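Local coordinates for acyl-coenzyme A oxidase 3 (PDB 5YS9), which oxidises acyl-CoA substrates to (2E)-enoyl-CoA with FAD as cofactor, turning O2 into H2O2 in peroxisomal fatty acid beta-oxidation, at residues M254-I259 with W448-T453; T84-I89 with R119-V124; W199-A204 with G262-T267. One frame throughout, in Å; residues are numbered along the deposited sequence.

Contact 1: residues M254-I259 with W448-T453. With FAD (flavin-adenine dinucleotide), chain C.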
loop_
_atom_site.group_PDB
_atom_site.type_symbol
_atom_site.label_atom_id
_atom_site.label_comp_id
_atom_site.label_asym_id
_atom_site.label_seq_id
_atom_site.Cartn_x
_atom_site.Cartn_y
_atom_site.Cartn_z
ATOM N N MET A 254 -6.843 10.663 3.130
ATOM C CA MET A 254 -6.063 9.899 2.182
ATOM C C MET A 254 -6.855 9.633 0.861
ATOM O O MET A 254 -6.267 9.687 -0.249
ATOM C CB MET A 254 -5.659 8.587 2.803
ATOM C CG MET A 254 -5.039 7.597 1.832
ATOM S SD MET A 254 -4.152 6.431 2.861
ATOM C CE MET A 254 -3.387 5.329 1.638
ATOM N N GLY A 255 -8.143 9.373 1.007
ATOM C CA GLY A 255 -9.009 8.972 -0.066
ATOM C C GLY A 255 -10.435 9.354 0.229
ATOM O O GLY A 255 -10.717 9.943 1.251
ATOM N N ARG A 256 -11.329 9.049 -0.696
ATOM C CA ARG A 256 -12.759 9.197 -0.479
ATOM C C ARG A 256 -13.141 10.603 -0.082
ATOM O O ARG A 256 -13.905 10.819 0.828
ATOM C CB ARG A 256 -13.267 8.178 0.532
ATOM C CG ARG A 256 -13.403 6.783 -0.043
ATOM C CD ARG A 256 -14.143 5.843 0.878
ATOM N NE ARG A 256 -13.629 4.486 0.799
ATOM C CZ ARG A 256 -14.341 3.425 0.453
ATOM N NH1 ARG A 256 -15.612 3.542 0.153
ATOM N NH2 ARG A 256 -13.777 2.237 0.419
ATOM N N ASP A 257 -12.573 11.557 -0.789
ATOM C CA ASP A 257 -12.785 12.950 -0.500
ATOM C C ASP A 257 -14.200 13.434 -0.783
ATOM O O ASP A 257 -14.574 14.480 -0.319
ATOM C CB ASP A 257 -11.737 13.818 -1.179
ATOM C CG ASP A 257 -10.543 14.092 -0.289
ATOM O OD1 ASP A 257 -10.701 14.265 0.919
ATOM O OD2 ASP A 257 -9.431 14.138 -0.802
ATOM N N ALA A 258 -14.969 12.691 -1.567
ATOM C CA ALA A 258 -16.346 13.093 -1.839
ATOM C C ALA A 258 -17.189 13.091 -0.577
ATOM O O ALA A 258 -18.244 13.742 -0.552
ATOM C CB ALA A 258 -16.986 12.161 -2.841
ATOM N N ILE A 259 -16.798 12.311 0.426
ATOM C CA ILE A 259 -17.533 12.211 1.684
ATOM C C ILE A 259 -17.156 13.319 2.644
ATOM O O ILE A 259 -15.996 13.560 2.889
ATOM C CB ILE A 259 -17.249 10.893 2.419
ATOM C CG1 ILE A 259 -17.484 9.700 1.520
ATOM C CG2 ILE A 259 -18.096 10.776 3.674
ATOM C CD1 ILE A 259 -16.701 8.491 1.959
ATOM N N TRP A 448 -9.737 2.498 -1.185
ATOM C CA TRP A 448 -10.006 1.182 -0.615
ATOM C C TRP A 448 -9.621 1.003 0.841
ATOM O O TRP A 448 -10.301 0.342 1.588
ATOM C CB TRP A 448 -9.386 0.056 -1.445
ATOM C CG TRP A 448 -9.665 -1.291 -0.842
ATOM C CD1 TRP A 448 -8.828 -2.021 -0.087
ATOM C CD2 TRP A 448 -10.900 -1.993 -0.860
ATOM N NE1 TRP A 448 -9.438 -3.152 0.338
ATOM C CE2 TRP A 448 -10.720 -3.163 -0.127
ATOM C CE3 TRP A 448 -12.134 -1.757 -1.453
ATOM C CZ2 TRP A 448 -11.721 -4.097 0.028
ATOM C CZ3 TRP A 448 -13.122 -2.683 -1.298
ATOM C CH2 TRP A 448 -12.917 -3.832 -0.563
ATOM N N VAL A 449 -8.500 1.572 1.209
ATOM C CA VAL A 449 -7.747 1.193 2.375
ATOM C C VAL A 449 -8.499 1.372 3.705
ATOM O O VAL A 449 -8.248 0.666 4.659
ATOM C CB VAL A 449 -6.352 1.836 2.296
ATOM C CG1 VAL A 449 -6.053 2.802 3.412
ATOM C CG2 VAL A 449 -5.283 0.789 2.111
ATOM N N VAL A 450 -9.426 2.309 3.751
ATOM C CA VAL A 450 -10.205 2.547 4.946
ATOM C C VAL A 450 -11.041 1.327 5.348
ATOM O O VAL A 450 -11.372 1.173 6.500
ATOM C CB VAL A 450 -11.060 3.830 4.825
ATOM C CG1 VAL A 450 -11.990 3.764 3.633
ATOM C CG2 VAL A 450 -11.821 4.092 6.101
ATOM N N GLN A 451 -11.337 0.455 4.398
ATOM C CA GLN A 451 -12.128 -0.750 4.620
ATOM C C GLN A 451 -11.478 -1.635 5.673
ATOM O O GLN A 451 -12.133 -2.394 6.349
ATOM C CB GLN A 451 -12.242 -1.554 3.330
ATOM C CG GLN A 451 -13.052 -0.908 2.234
ATOM C CD GLN A 451 -14.446 -1.458 2.143
ATOM O OE1 GLN A 451 -15.349 -0.988 2.801
ATOM N NE2 GLN A 451 -14.626 -2.456 1.323
ATOM N N CYS A 452 -10.164 -1.596 5.733
ATOM C CA CYS A 452 -9.413 -2.229 6.794
ATOM C C CYS A 452 -9.586 -1.618 8.178
ATOM O O CYS A 452 -9.358 -2.282 9.161
ATOM C CB CYS A 452 -7.944 -2.335 6.423
ATOM S SG CYS A 452 -7.680 -3.094 4.826
ATOM N N THR A 453 -9.886 -0.331 8.252
ATOM C CA THR A 453 -9.986 0.334 9.540
ATOM C C THR A 453 -11.405 0.405 10.104
ATOM O O THR A 453 -11.626 0.078 11.243
ATOM C CB THR A 453 -9.312 1.726 9.479
ATOM O OG1 THR A 453 -7.898 1.552 9.425
ATOM C CG2 THR A 453 -9.621 2.552 10.683
HETATM P PA FAD C . -8.707 2.399 17.590
HETATM O O1A FAD C . -8.279 3.298 18.685
HETATM O O2A FAD C . -9.794 1.418 17.806
HETATM O O5B FAD C . -7.424 1.564 17.197
HETATM C C5B FAD C . -6.249 2.229 16.764
HETATM C C4B FAD C . -5.122 1.243 16.535
HETATM O O4B FAD C . -4.841 0.551 17.746
HETATM C C3B FAD C . -5.521 0.204 15.522
HETATM O O3B FAD C . -4.414 -0.098 14.696
HETATM C C2B FAD C . -5.815 -1.022 16.328
HETATM O O2B FAD C . -5.369 -2.163 15.620
HETATM C C1B FAD C . -5.021 -0.844 17.596
HETATM N N9A FAD C . -5.804 -1.447 18.692
HETATM C C8A FAD C . -6.953 -0.997 19.210
HETATM N N7A FAD C . -7.393 -1.822 20.174
HETATM C C5A FAD C . -6.521 -2.822 20.279
HETATM C C6A FAD C . -6.384 -4.033 21.101
HETATM N N6A FAD C . -7.297 -4.347 22.035
HETATM N N1A FAD C . -5.316 -4.814 20.883
HETATM C C2A FAD C . -4.400 -4.515 19.956
HETATM N N3A FAD C . -4.463 -3.439 19.180
HETATM C C4A FAD C . -5.477 -2.574 19.296
HETATM N N1 FAD C . -17.448 6.126 12.381
HETATM C C2 FAD C . -18.761 6.376 12.486
HETATM O O2 FAD C . -19.341 6.106 13.535
HETATM N N3 FAD C . -19.483 6.899 11.507
HETATM C C4 FAD C . -18.950 7.214 10.348
HETATM O O4 FAD C . -19.644 7.704 9.467
HETATM C C4X FAD C . -17.521 6.980 10.145
HETATM N N5 FAD C . -16.931 7.286 8.997
HETATM C C5X FAD C . -15.623 7.072 8.845
HETATM C C6 FAD C . -15.054 7.413 7.644
HETATM C C7 FAD C . -13.717 7.217 7.438
HETATM C C7M FAD C . -13.136 7.591 6.107
HETATM C C8 FAD C . -12.890 6.634 8.515
HETATM C C8M FAD C . -11.425 6.401 8.311
HETATM C C9 FAD C . -13.459 6.280 9.721
HETATM C C9A FAD C . -14.802 6.482 9.928
HETATM N N10 FAD C . -15.408 6.135 11.142
HETATM C C10 FAD C . -16.774 6.399 11.266
HETATM C "C1'" FAD C . -14.643 5.581 12.258
HETATM C "C2'" FAD C . -14.217 4.129 12.134
HETATM O "O2'" FAD C . -15.368 3.320 12.304
HETATM C "C3'" FAD C . -13.185 3.838 13.223
HETATM O "O3'" FAD C . -12.036 4.597 12.893
HETATM C "C4'" FAD C . -12.726 2.393 13.423
HETATM O "O4'" FAD C . -13.811 1.488 13.578
HETATM C "C5'" FAD C . -11.924 2.265 14.696
HETATM O "O5'" FAD C . -10.727 3.001 14.583
HETATM P P FAD C . -10.215 3.953 15.737
HETATM O O1P FAD C . -9.827 5.226 15.095
HETATM O O2P FAD C . -11.205 3.933 16.841
HETATM O O3P FAD C . -8.897 3.222 16.229
#

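Contact 2: residues T84-I89 with R119-V124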
loop_
_atom_site.group_PDB
_atom_site.type_symbol
_atom_site.label_atom_id
_atom_site.label_comp_id
_atom_site.label_asym_id
_atom_site.label_seq_id
_atom_site.Cartn_x
_atom_site.Cartn_y
_atom_site.Cartn_z
ATOM N N THR A 84 -19.991 16.987 -6.765
ATOM C CA THR A 84 -20.554 16.070 -7.764
ATOM C C THR A 84 -21.120 14.869 -7.075
ATOM O O THR A 84 -22.092 14.265 -7.556
ATOM C CB THR A 84 -19.532 15.631 -8.845
ATOM O OG1 THR A 84 -18.314 15.250 -8.226
ATOM C CG2 THR A 84 -19.235 16.771 -9.846
ATOM N N ALA A 85 -20.603 14.520 -5.901
ATOM C CA ALA A 85 -21.253 13.403 -5.181
ATOM C C ALA A 85 -22.711 13.681 -4.861
ATOM O O ALA A 85 -23.499 12.753 -4.812
ATOM C CB ALA A 85 -20.496 13.010 -3.944
ATOM N N VAL A 86 -23.077 14.940 -4.645
ATOM C CA VAL A 86 -24.480 15.253 -4.367
ATOM C C VAL A 86 -25.325 15.103 -5.615
ATOM O O VAL A 86 -26.368 14.483 -5.569
ATOM C CB VAL A 86 -24.668 16.633 -3.713
ATOM C CG1 VAL A 86 -26.154 16.927 -3.496
ATOM C CG2 VAL A 86 -23.942 16.667 -2.374
ATOM N N ALA A 87 -24.828 15.587 -6.736
ATOM C CA ALA A 87 -25.524 15.448 -7.993
ATOM C C ALA A 87 -25.666 13.974 -8.316
ATOM O O ALA A 87 -26.668 13.533 -8.850
ATOM C CB ALA A 87 -24.776 16.170 -9.083
ATOM N N ARG A 88 -24.630 13.223 -8.002
ATOM C CA ARG A 88 -24.659 11.797 -8.192
ATOM C C ARG A 88 -25.737 11.135 -7.323
ATOM O O ARG A 88 -26.421 10.241 -7.760
ATOM C CB ARG A 88 -23.264 11.215 -7.961
ATOM C CG ARG A 88 -22.443 11.059 -9.230
ATOM C CD ARG A 88 -21.304 12.052 -9.375
ATOM N NE ARG A 88 -20.034 11.428 -9.078
ATOM C CZ ARG A 88 -18.966 11.412 -9.865
ATOM N NH1 ARG A 88 -18.967 12.007 -11.033
ATOM N NH2 ARG A 88 -17.881 10.793 -9.459
ATOM N N ILE A 89 -25.891 11.598 -6.092
ATOM C CA ILE A 89 -26.908 11.087 -5.191
ATOM C C ILE A 89 -28.329 11.353 -5.708
ATOM O O ILE A 89 -29.200 10.510 -5.601
ATOM C CB ILE A 89 -26.680 11.606 -3.749
ATOM C CG1 ILE A 89 -25.551 10.826 -3.089
ATOM C CG2 ILE A 89 -27.917 11.473 -2.888
ATOM C CD1 ILE A 89 -24.859 11.554 -1.970
ATOM N N ARG A 119 -21.037 6.430 -3.170
ATOM C CA ARG A 119 -21.656 5.302 -2.471
ATOM C C ARG A 119 -21.710 5.504 -0.948
ATOM O O ARG A 119 -22.728 5.235 -0.338
ATOM C CB ARG A 119 -20.862 4.037 -2.815
ATOM C CG ARG A 119 -21.310 2.815 -2.087
ATOM C CD ARG A 119 -20.379 1.642 -2.234
ATOM N NE ARG A 119 -21.036 0.563 -1.504
ATOM C CZ ARG A 119 -20.552 -0.653 -1.273
ATOM N NH1 ARG A 119 -19.376 -1.000 -1.746
ATOM N NH2 ARG A 119 -21.267 -1.528 -0.537
ATOM N N ILE A 120 -20.627 5.987 -0.335
ATOM C CA ILE A 120 -20.582 6.116 1.117
ATOM C C ILE A 120 -21.268 7.371 1.547
ATOM O O ILE A 120 -21.947 7.375 2.573
ATOM C CB ILE A 120 -19.146 6.111 1.706
ATOM C CG1 ILE A 120 -18.385 4.887 1.233
ATOM C CG2 ILE A 120 -19.183 6.081 3.227
ATOM C CD1 ILE A 120 -19.123 3.592 1.527
ATOM N N ARG A 121 -21.155 8.431 0.773
ATOM C CA ARG A 121 -21.810 9.657 1.157
ATOM C C ARG A 121 -23.305 9.469 1.224
ATOM O O ARG A 121 -23.968 10.015 2.080
ATOM C CB ARG A 121 -21.437 10.828 0.263
ATOM C CG ARG A 121 -21.318 12.097 1.072
ATOM C CD ARG A 121 -21.237 13.322 0.212
ATOM N NE ARG A 121 -21.929 14.429 0.830
ATOM C CZ ARG A 121 -21.676 15.690 0.555
ATOM N NH1 ARG A 121 -20.747 15.988 -0.314
ATOM N NH2 ARG A 121 -22.352 16.636 1.153
ATOM N N LEU A 122 -23.840 8.695 0.305
ATOM C CA LEU A 122 -25.220 8.249 0.432
ATOM C C LEU A 122 -25.373 7.222 1.545
ATOM O O LEU A 122 -26.268 7.329 2.401
ATOM C CB LEU A 122 -25.693 7.625 -0.871
ATOM C CG LEU A 122 -27.196 7.464 -0.955
ATOM C CD1 LEU A 122 -27.874 8.769 -0.557
ATOM C CD2 LEU A 122 -27.571 7.016 -2.363
ATOM N N GLY A 123 -24.501 6.234 1.508
ATOM C CA GLY A 123 -24.505 5.145 2.496
ATOM C C GLY A 123 -24.699 5.515 3.969
ATOM O O GLY A 123 -25.389 4.795 4.710
ATOM N N VAL A 124 -24.120 6.621 4.402
ATOM C CA VAL A 124 -24.243 6.989 5.798
ATOM C C VAL A 124 -25.678 7.246 6.207
ATOM O O VAL A 124 -26.060 6.908 7.304
ATOM C CB VAL A 124 -23.357 8.185 6.202
ATOM C CG1 VAL A 124 -21.902 7.881 5.971
ATOM C CG2 VAL A 124 -23.775 9.452 5.498
#

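Contact 3: residues W199-A204 with G262-T267. With FAD (flavin-adenine dinucleotide), chain C.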
loop_
_atom_site.group_PDB
_atom_site.type_symbol
_atom_site.label_atom_id
_atom_site.label_comp_id
_atom_site.label_asym_id
_atom_site.label_seq_id
_atom_site.Cartn_x
_atom_site.Cartn_y
_atom_site.Cartn_z
ATOM N N TRP A 199 -16.248 12.056 15.669
ATOM C CA TRP A 199 -15.172 12.110 14.709
ATOM C C TRP A 199 -15.402 11.132 13.606
ATOM O O TRP A 199 -15.945 10.070 13.834
ATOM C CB TRP A 199 -13.812 11.817 15.380
ATOM C CG TRP A 199 -12.673 12.555 14.668
ATOM C CD1 TRP A 199 -11.865 12.064 13.680
ATOM C CD2 TRP A 199 -12.289 13.919 14.836
ATOM N NE1 TRP A 199 -10.998 13.040 13.228
ATOM C CE2 TRP A 199 -11.223 14.182 13.945
ATOM C CE3 TRP A 199 -12.722 14.946 15.668
ATOM C CZ2 TRP A 199 -10.579 15.427 13.885
ATOM C CZ3 TRP A 199 -12.075 16.206 15.589
ATOM C CH2 TRP A 199 -11.030 16.420 14.713
ATOM N N TRP A 200 -14.940 11.503 12.416
ATOM C CA TRP A 200 -15.147 10.785 11.159
ATOM C C TRP A 200 -16.616 10.596 10.739
ATOM O O TRP A 200 -16.926 9.661 9.974
ATOM C CB TRP A 200 -14.419 9.422 11.142
ATOM C CG TRP A 200 -12.973 9.508 11.225
ATOM C CD1 TRP A 200 -12.170 8.903 12.120
ATOM C CD2 TRP A 200 -12.126 10.233 10.341
ATOM N NE1 TRP A 200 -10.851 9.235 11.875
ATOM C CE2 TRP A 200 -10.814 10.069 10.789
ATOM C CE3 TRP A 200 -12.352 11.023 9.222
ATOM C CZ2 TRP A 200 -9.734 10.677 10.152
ATOM C CZ3 TRP A 200 -11.258 11.626 8.594
ATOM C CH2 TRP A 200 -9.990 11.452 9.065
ATOM N N ILE A 201 -17.510 11.487 11.179
ATOM C CA ILE A 201 -18.956 11.318 10.869
ATOM C C ILE A 201 -19.259 11.760 9.410
ATOM O O ILE A 201 -19.371 12.982 9.096
ATOM C CB ILE A 201 -19.891 12.083 11.855
ATOM C CG1 ILE A 201 -19.456 11.872 13.313
ATOM C CG2 ILE A 201 -21.324 11.609 11.692
ATOM C CD1 ILE A 201 -19.197 10.420 13.719
ATOM N N GLY A 202 -19.384 10.761 8.533
ATOM C CA GLY A 202 -19.731 10.994 7.129
ATOM C C GLY A 202 -21.062 11.690 6.991
ATOM O O GLY A 202 -22.023 11.287 7.617
ATOM N N GLY A 203 -21.097 12.786 6.220
ATOM C CA GLY A 203 -22.330 13.573 6.034
ATOM C C GLY A 203 -22.535 14.709 7.023
ATOM O O GLY A 203 -23.336 15.617 6.773
ATOM N N ALA A 204 -21.855 14.642 8.170
ATOM C CA ALA A 204 -22.070 15.634 9.226
ATOM C C ALA A 204 -21.529 16.995 8.870
ATOM O O ALA A 204 -22.046 18.003 9.337
ATOM C CB ALA A 204 -21.467 15.180 10.548
ATOM N N GLY A 262 -17.299 14.868 9.260
ATOM C CA GLY A 262 -17.239 15.986 10.111
ATOM C C GLY A 262 -17.091 15.530 11.530
ATOM O O GLY A 262 -17.366 14.369 11.826
ATOM N N TRP A 263 -16.630 16.461 12.372
ATOM C CA TRP A 263 -16.624 16.314 13.821
ATOM C C TRP A 263 -17.860 16.960 14.385
ATOM O O TRP A 263 -18.345 17.888 13.796
ATOM C CB TRP A 263 -15.411 16.983 14.468
ATOM C CG TRP A 263 -15.211 18.435 14.188
ATOM C CD1 TRP A 263 -14.473 18.939 13.177
ATOM C CD2 TRP A 263 -15.712 19.557 14.912
ATOM N NE1 TRP A 263 -14.485 20.292 13.203
ATOM C CE2 TRP A 263 -15.223 20.716 14.264
ATOM C CE3 TRP A 263 -16.509 19.712 16.044
ATOM C CZ2 TRP A 263 -15.499 22.011 14.705
ATOM C CZ3 TRP A 263 -16.794 21.017 16.501
ATOM C CH2 TRP A 263 -16.282 22.139 15.837
ATOM N N ILE A 264 -18.359 16.460 15.510
ATOM C CA ILE A 264 -19.483 17.065 16.210
ATOM C C ILE A 264 -19.221 17.140 17.726
ATOM O O ILE A 264 -18.771 16.183 18.341
ATOM C CB ILE A 264 -20.807 16.282 16.007
ATOM C CG1 ILE A 264 -20.942 15.746 14.559
ATOM C CG2 ILE A 264 -22.006 17.164 16.387
ATOM C CD1 ILE A 264 -22.149 14.833 14.365
ATOM N N GLN A 265 -19.550 18.283 18.312
ATOM C CA GLN A 265 -19.682 18.444 19.736
ATOM C C GLN A 265 -21.114 18.842 20.082
ATOM O O GLN A 265 -21.714 19.669 19.378
ATOM C CB GLN A 265 -18.753 19.520 20.205
ATOM C CG GLN A 265 -17.302 19.290 19.780
ATOM C CD GLN A 265 -16.401 20.306 20.352
ATOM O OE1 GLN A 265 -16.838 21.380 20.637
ATOM N NE2 GLN A 265 -15.157 19.964 20.569
ATOM N N PHE A 266 -21.630 18.233 21.168
ATOM C CA PHE A 266 -22.925 18.553 21.784
ATOM C C PHE A 266 -22.694 19.188 23.138
ATOM O O PHE A 266 -21.984 18.639 23.957
ATOM C CB PHE A 266 -23.715 17.276 22.041
ATOM C CG PHE A 266 -23.855 16.402 20.849
ATOM C CD1 PHE A 266 -22.865 15.447 20.547
ATOM C CD2 PHE A 266 -24.976 16.473 20.058
ATOM C CE1 PHE A 266 -22.984 14.633 19.436
ATOM C CE2 PHE A 266 -25.107 15.640 18.942
ATOM C CZ PHE A 266 -24.101 14.745 18.623
ATOM N N THR A 267 -23.313 20.310 23.386
ATOM C CA THR A 267 -23.208 20.978 24.678
ATOM C C THR A 267 -24.622 21.199 25.188
ATOM O O THR A 267 -25.395 22.001 24.625
ATOM C CB THR A 267 -22.451 22.310 24.556
ATOM O OG1 THR A 267 -21.217 22.094 23.841
ATOM C CG2 THR A 267 -22.166 22.902 25.953
HETATM P PA FAD C . -8.707 2.399 17.590
HETATM O O1A FAD C . -8.279 3.298 18.685
HETATM O O2A FAD C . -9.794 1.418 17.806
HETATM O O5B FAD C . -7.424 1.564 17.197
HETATM C C5B FAD C . -6.249 2.229 16.764
HETATM C C4B FAD C . -5.122 1.243 16.535
HETATM O O4B FAD C . -4.841 0.551 17.746
HETATM C C3B FAD C . -5.521 0.204 15.522
HETATM O O3B FAD C . -4.414 -0.098 14.696
HETATM C C2B FAD C . -5.815 -1.022 16.328
HETATM O O2B FAD C . -5.369 -2.163 15.620
HETATM C C1B FAD C . -5.021 -0.844 17.596
HETATM N N9A FAD C . -5.804 -1.447 18.692
HETATM C C8A FAD C . -6.953 -0.997 19.210
HETATM N N7A FAD C . -7.393 -1.822 20.174
HETATM C C5A FAD C . -6.521 -2.822 20.279
HETATM C C6A FAD C . -6.384 -4.033 21.101
HETATM N N6A FAD C . -7.297 -4.347 22.035
HETATM N N1A FAD C . -5.316 -4.814 20.883
HETATM C C2A FAD C . -4.400 -4.515 19.956
HETATM N N3A FAD C . -4.463 -3.439 19.180
HETATM C C4A FAD C . -5.477 -2.574 19.296
HETATM N N1 FAD C . -17.448 6.126 12.381
HETATM C C2 FAD C . -18.761 6.376 12.486
HETATM O O2 FAD C . -19.341 6.106 13.535
HETATM N N3 FAD C . -19.483 6.899 11.507
HETATM C C4 FAD C . -18.950 7.214 10.348
HETATM O O4 FAD C . -19.644 7.704 9.467
HETATM C C4X FAD C . -17.521 6.980 10.145
HETATM N N5 FAD C . -16.931 7.286 8.997
HETATM C C5X FAD C . -15.623 7.072 8.845
HETATM C C6 FAD C . -15.054 7.413 7.644
HETATM C C7 FAD C . -13.717 7.217 7.438
HETATM C C7M FAD C . -13.136 7.591 6.107
HETATM C C8 FAD C . -12.890 6.634 8.515
HETATM C C8M FAD C . -11.425 6.401 8.311
HETATM C C9 FAD C . -13.459 6.280 9.721
HETATM C C9A FAD C . -14.802 6.482 9.928
HETATM N N10 FAD C . -15.408 6.135 11.142
HETATM C C10 FAD C . -16.774 6.399 11.266
HETATM C "C1'" FAD C . -14.643 5.581 12.258
HETATM C "C2'" FAD C . -14.217 4.129 12.134
HETATM O "O2'" FAD C . -15.368 3.320 12.304
HETATM C "C3'" FAD C . -13.185 3.838 13.223
HETATM O "O3'" FAD C . -12.036 4.597 12.893
HETATM C "C4'" FAD C . -12.726 2.393 13.423
HETATM O "O4'" FAD C . -13.811 1.488 13.578
HETATM C "C5'" FAD C . -11.924 2.265 14.696
HETATM O "O5'" FAD C . -10.727 3.001 14.583
HETATM P P FAD C . -10.215 3.953 15.737
HETATM O O1P FAD C . -9.827 5.226 15.095
HETATM O O2P FAD C . -11.205 3.933 16.841
HETATM O O3P FAD C . -8.897 3.222 16.229
#

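Contact 1: residues M254-I259 with W448-T453
The guanidinium group of R256 approaches V450 and Q451 at a slant, with CG1 of V450, CG of Q451 and CA of W448 as its neighbours. The contact joins two domains of the acyl-CoA oxidase fold. R256 opens a type I beta turn to I259, in the loop between strands 245-249 and 262-272 of the middle domain. W448-T453 lies after helix 441-448 of the helical C-alpha1 domain. R256 NE is 3.4 Å from V450 CG1, and R256 NH2 is 3.7 Å from Q451 CG. The guanidinium and amide planes stand 41° apart. No hydrogen bond links the two segments, but R256 N bonds to D447 just before the second. With an alanine here, V450 CG1 and Q451 CG would probably lose the guanidinium that packs on them. M254 adds an apolar touch. CG of M254 is anti to the backbone N (chi1 170°), and the extended chain brings CE to 4.1 Å from V449 CG1. V450 uses its two branches differently: CG1 meets R256, while CG2 lies 3.2 Å from the C8M methyl of the flavin.

Contact 2: residues T84-I89 with R119-V124
A85, V86 and I89 of helix 78-92 pack against R121 and L122 of helix 116-136, two helices of the N-terminal helical domain. The short segments come within 9.7 Å of each other, axis to axis, at a signed crossing angle of -65°. The closest CA atoms are those of I89 and L122, 6.5 Å apart.

I89 gives the largest share of its helix's buried surface. Its CG1 is anti to the carbonyl carbon (chi1 -77°), and this sends CD1 onto the backbone of the other helix, 3.8 Å from L122 N. The other branch, CG2, meets the leucine side chain: I89 CG2 is 3.6 Å from L122 CD1. The two side chains cross obliquely. I89 CG1 also touches L122 CB, so the leucine is met at its root and at one methyl.

In the acyl-CoA oxidase fold this N-terminal domain is a group of helices ahead of the middle beta domain, and R121 reaches toward that beta domain. Its guanidinium is laid over the V86 side chain. V86 CG2 sits 3.7 Å above the plane, offset toward the rim, and it is nearly equidistant from CZ, NH1 and NH2. The A85 methyl touches the aliphatic part of the same arginine, with A85 CB 4.2 Å from R121 CD.

The polar end of R121 is held by partners elsewhere. NE forms a salt bridge with D260, NH2 bonds to S207, and NH1 bonds to Y676 of the second subunit. NH1 also makes a weak bond to the carbonyl O of A258. T680 and F684 of the second subunit pack on helix 78-92, at V86 and I89.

Contact 3: residues W199-A204 with G262-T267
I201 starts its contact with G262 at the root of its side chain, where I201 CB is 3.4 Å from G262 O. CG1 comes next. It is anti to the carbonyl carbon (chi1 -45°), stays close to G262 O and reaches I264 CD1. At the tip, CD1 is turned to the flavin, 4.2 Å from N3 of FAD.

The backbones of I201 and G262 form an antiparallel hydrogen-bonded pair. I201 N donates to G262 O at 3.0 Å, in the carbonyl plane. G262 N returns a bond to I201 O at 2.8 Å, but arrives from above the carbonyl plane, 48° out of it. A204 N also donates to I201 O, from the opposite face, so this oxygen takes part in both the strand pair and the turn that follows. The turn brings A204 CB to 3.9 Å from I264 CD1. G262 has little space for a side chain, since a CB would come tight against A204 C.

W199 lies near W263. Their planes are 20° apart, but the rings are slid so far that they barely overlap. W263 CB lies 3.6 Å from both W199 CE3 and W199 CZ3. W200 stands next to W199, with W199 CD1 over one face of its ring and C8 of FAD over the opposite face.

G202 N donates to O4 of the flavin. The chain turns a corner at W200 and runs beside the isoalloxazine ring, an arrangement typical of the middle beta domain in the acyl-CoA dehydrogenase and oxidase fold.

Contacts 1 and 3 both reach the isoalloxazine ring. They meet its dimethylbenzene end through V450 and W200, and contact 3 extends to O4 through G202. They touch each other where I259 CG2 lies 3.8 Å from G202 CA, and their centres are about 17 Å apart. Contact 2 stands back from the cofactor, with the side chain of R121 about 10 Å from FAD. It packs on both of the others: A258 CB is 3.8 Å from A85 CB, and V124 CG2 is 3.3 Å from G202 O. All three contacts also touch the second subunit, whose R354, Q428 and R331 bind the same FAD.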